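VP5 (Halorubrum pleomorphic virus 2, PDB 6QGI) is an envelope protein of a haloarchaeal pleomorphic virus and probably drives fusion of the viral membrane with that of its host cell. Local coordinates at residues R271-M276 with Q484-L489. Numbering follows the deposited sequence.
Sequences RERAAM and QQNKEL
R273 on helix 270-279 faces K487 on helix 476-496, the last helix of the modelled chain, with their CA atoms 8.8 Å apart, and three side chains, those of R273, N486 and K487, carry the whole contact. R273 sets out toward the other helix with CG anti to the backbone N (chi1 -163°); the chain then bends at chi3 (-77°), and the guanidinium ends with one face over CA of K487, which lies 4.1 Å above the plane of the R273 group. The first methylenes of the lysine lie beside it, CG of K487 3.6 Å from NH2 of R273. N486 comes the other way, sliding past the arginine, and its OD1 reaches 3.1 Å from NE of R273 and 3.4 Å from CD of that residue. The amide plane stands 67° from the guanidinium plane, and OD1 approaches it obliquely. Helix 285-292 touches both segments, through I291 on N486 and through D289 and A292 on A274. The lysine chain runs on extended and leads NZ of K487 away, 6.6 Å from NH2 of R273; E491 offers that amine a weak, long ion pair. This small, partly buried contact joins two helices far apart in sequence: the guanidinium rests on the methylenes of K487, the amide oxygen probably favours the arginine's charge, and the extended lysine keeps its own charge at a distance.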
# COMPACT_ATOMS: atom_id res chain seq x y z
N ARG A 271 2.22 -6.06 17.65
CA ARG A 271 0.88 -5.78 17.13
C ARG A 271 0.16 -4.78 18.06
O ARG A 271 -0.33 -3.77 17.57
CB ARG A 271 0.08 -7.09 16.99
CG ARG A 271 -1.32 -6.92 16.41
CD ARG A 271 -2.29 -7.91 17.01
NE ARG A 271 -3.60 -7.83 16.35
CZ ARG A 271 -4.64 -8.62 16.62
NH1 ARG A 271 -4.55 -9.56 17.55
NH2 ARG A 271 -5.77 -8.47 15.95
N GLU A 272 0.14 -5.05 19.39
CA GLU A 272 -0.49 -4.18 20.40
C GLU A 272 0.15 -2.78 20.40
O GLU A 272 -0.58 -1.80 20.39
CB GLU A 272 -0.40 -4.81 21.79
CG GLU A 272 -1.21 -4.10 22.87
CD GLU A 272 -1.06 -4.62 24.29
OE1 GLU A 272 -0.40 -5.67 24.48
OE2 GLU A 272 -1.60 -3.98 25.21
N ARG A 273 1.50 -2.70 20.40
CA ARG A 273 2.26 -1.45 20.37
C ARG A 273 1.87 -0.60 19.13
O ARG A 273 1.63 0.60 19.28
CB ARG A 273 3.77 -1.72 20.38
CG ARG A 273 4.61 -0.51 20.77
CD ARG A 273 6.10 -0.79 20.68
NE ARG A 273 6.59 -1.59 21.81
CZ ARG A 273 7.18 -1.09 22.89
NH1 ARG A 273 7.37 0.22 23.00
NH2 ARG A 273 7.59 -1.89 23.86
N ALA A 274 1.77 -1.23 17.94
CA ALA A 274 1.38 -0.56 16.70
C ALA A 274 -0.09 -0.09 16.73
O ALA A 274 -0.41 0.94 16.15
CB ALA A 274 1.60 -1.47 15.51
N ALA A 275 -0.97 -0.85 17.42
CA ALA A 275 -2.40 -0.53 17.59
C ALA A 275 -2.57 0.68 18.50
O ALA A 275 -3.46 1.50 18.27
CB ALA A 275 -3.13 -1.72 18.18
N MET A 276 -1.69 0.79 19.52
CA MET A 276 -1.64 1.86 20.51
C MET A 276 -1.17 3.16 19.85
O MET A 276 -1.73 4.22 20.12
CB MET A 276 -0.72 1.48 21.67
CG MET A 276 -1.26 0.37 22.56
SD MET A 276 -0.02 -0.30 23.71
CE MET A 276 0.04 0.97 24.88
N GLN A 484 12.31 -6.69 23.24
CA GLN A 484 13.37 -5.69 23.23
C GLN A 484 13.68 -5.20 21.82
O GLN A 484 13.78 -3.99 21.64
CB GLN A 484 14.64 -6.20 23.93
CG GLN A 484 15.65 -5.11 24.32
CD GLN A 484 15.06 -3.91 25.04
OE1 GLN A 484 15.20 -2.76 24.61
NE2 GLN A 484 14.37 -4.14 26.15
N GLN A 485 13.81 -6.12 20.83
CA GLN A 485 14.10 -5.78 19.43
C GLN A 485 13.02 -4.86 18.85
O GLN A 485 13.34 -3.96 18.07
CB GLN A 485 14.24 -7.03 18.56
CG GLN A 485 15.61 -7.69 18.65
CD GLN A 485 15.60 -9.16 18.27
OE1 GLN A 485 14.56 -9.76 18.00
NE2 GLN A 485 16.77 -9.77 18.26
N ASN A 486 11.76 -5.09 19.24
CA ASN A 486 10.62 -4.29 18.80
C ASN A 486 10.67 -2.90 19.43
O ASN A 486 10.47 -1.91 18.72
CB ASN A 486 9.30 -5.00 19.15
CG ASN A 486 8.06 -4.22 18.79
OD1 ASN A 486 7.33 -3.76 19.67
ND2 ASN A 486 7.81 -4.05 17.50
N LYS A 487 10.94 -2.83 20.75
CA LYS A 487 11.03 -1.59 21.52
C LYS A 487 12.16 -0.68 21.00
O LYS A 487 11.94 0.53 20.87
CB LYS A 487 11.25 -1.90 23.01
CG LYS A 487 11.00 -0.72 23.95
CD LYS A 487 11.82 -0.85 25.23
CE LYS A 487 11.81 0.42 26.05
NZ LYS A 487 12.84 0.41 27.11
N GLU A 488 13.34 -1.25 20.67
CA GLU A 488 14.49 -0.47 20.19
C GLU A 488 14.30 -0.01 18.75
O GLU A 488 14.81 1.05 18.42
CB GLU A 488 15.84 -1.19 20.38
CG GLU A 488 16.03 -2.51 19.64
CD GLU A 488 17.18 -3.37 20.14
OE1 GLU A 488 17.83 -3.01 21.15
OE2 GLU A 488 17.43 -4.43 19.52
N LEU A 489 13.54 -0.76 17.92
CA LEU A 489 13.25 -0.36 16.54
C LEU A 489 12.26 0.80 16.53
O LEU A 489 12.42 1.73 15.73
CB LEU A 489 12.71 -1.52 15.70
CG LEU A 489 13.75 -2.41 15.00
CD1 LEU A 489 13.07 -3.60 14.34
CD2 LEU A 489 14.56 -1.63 13.97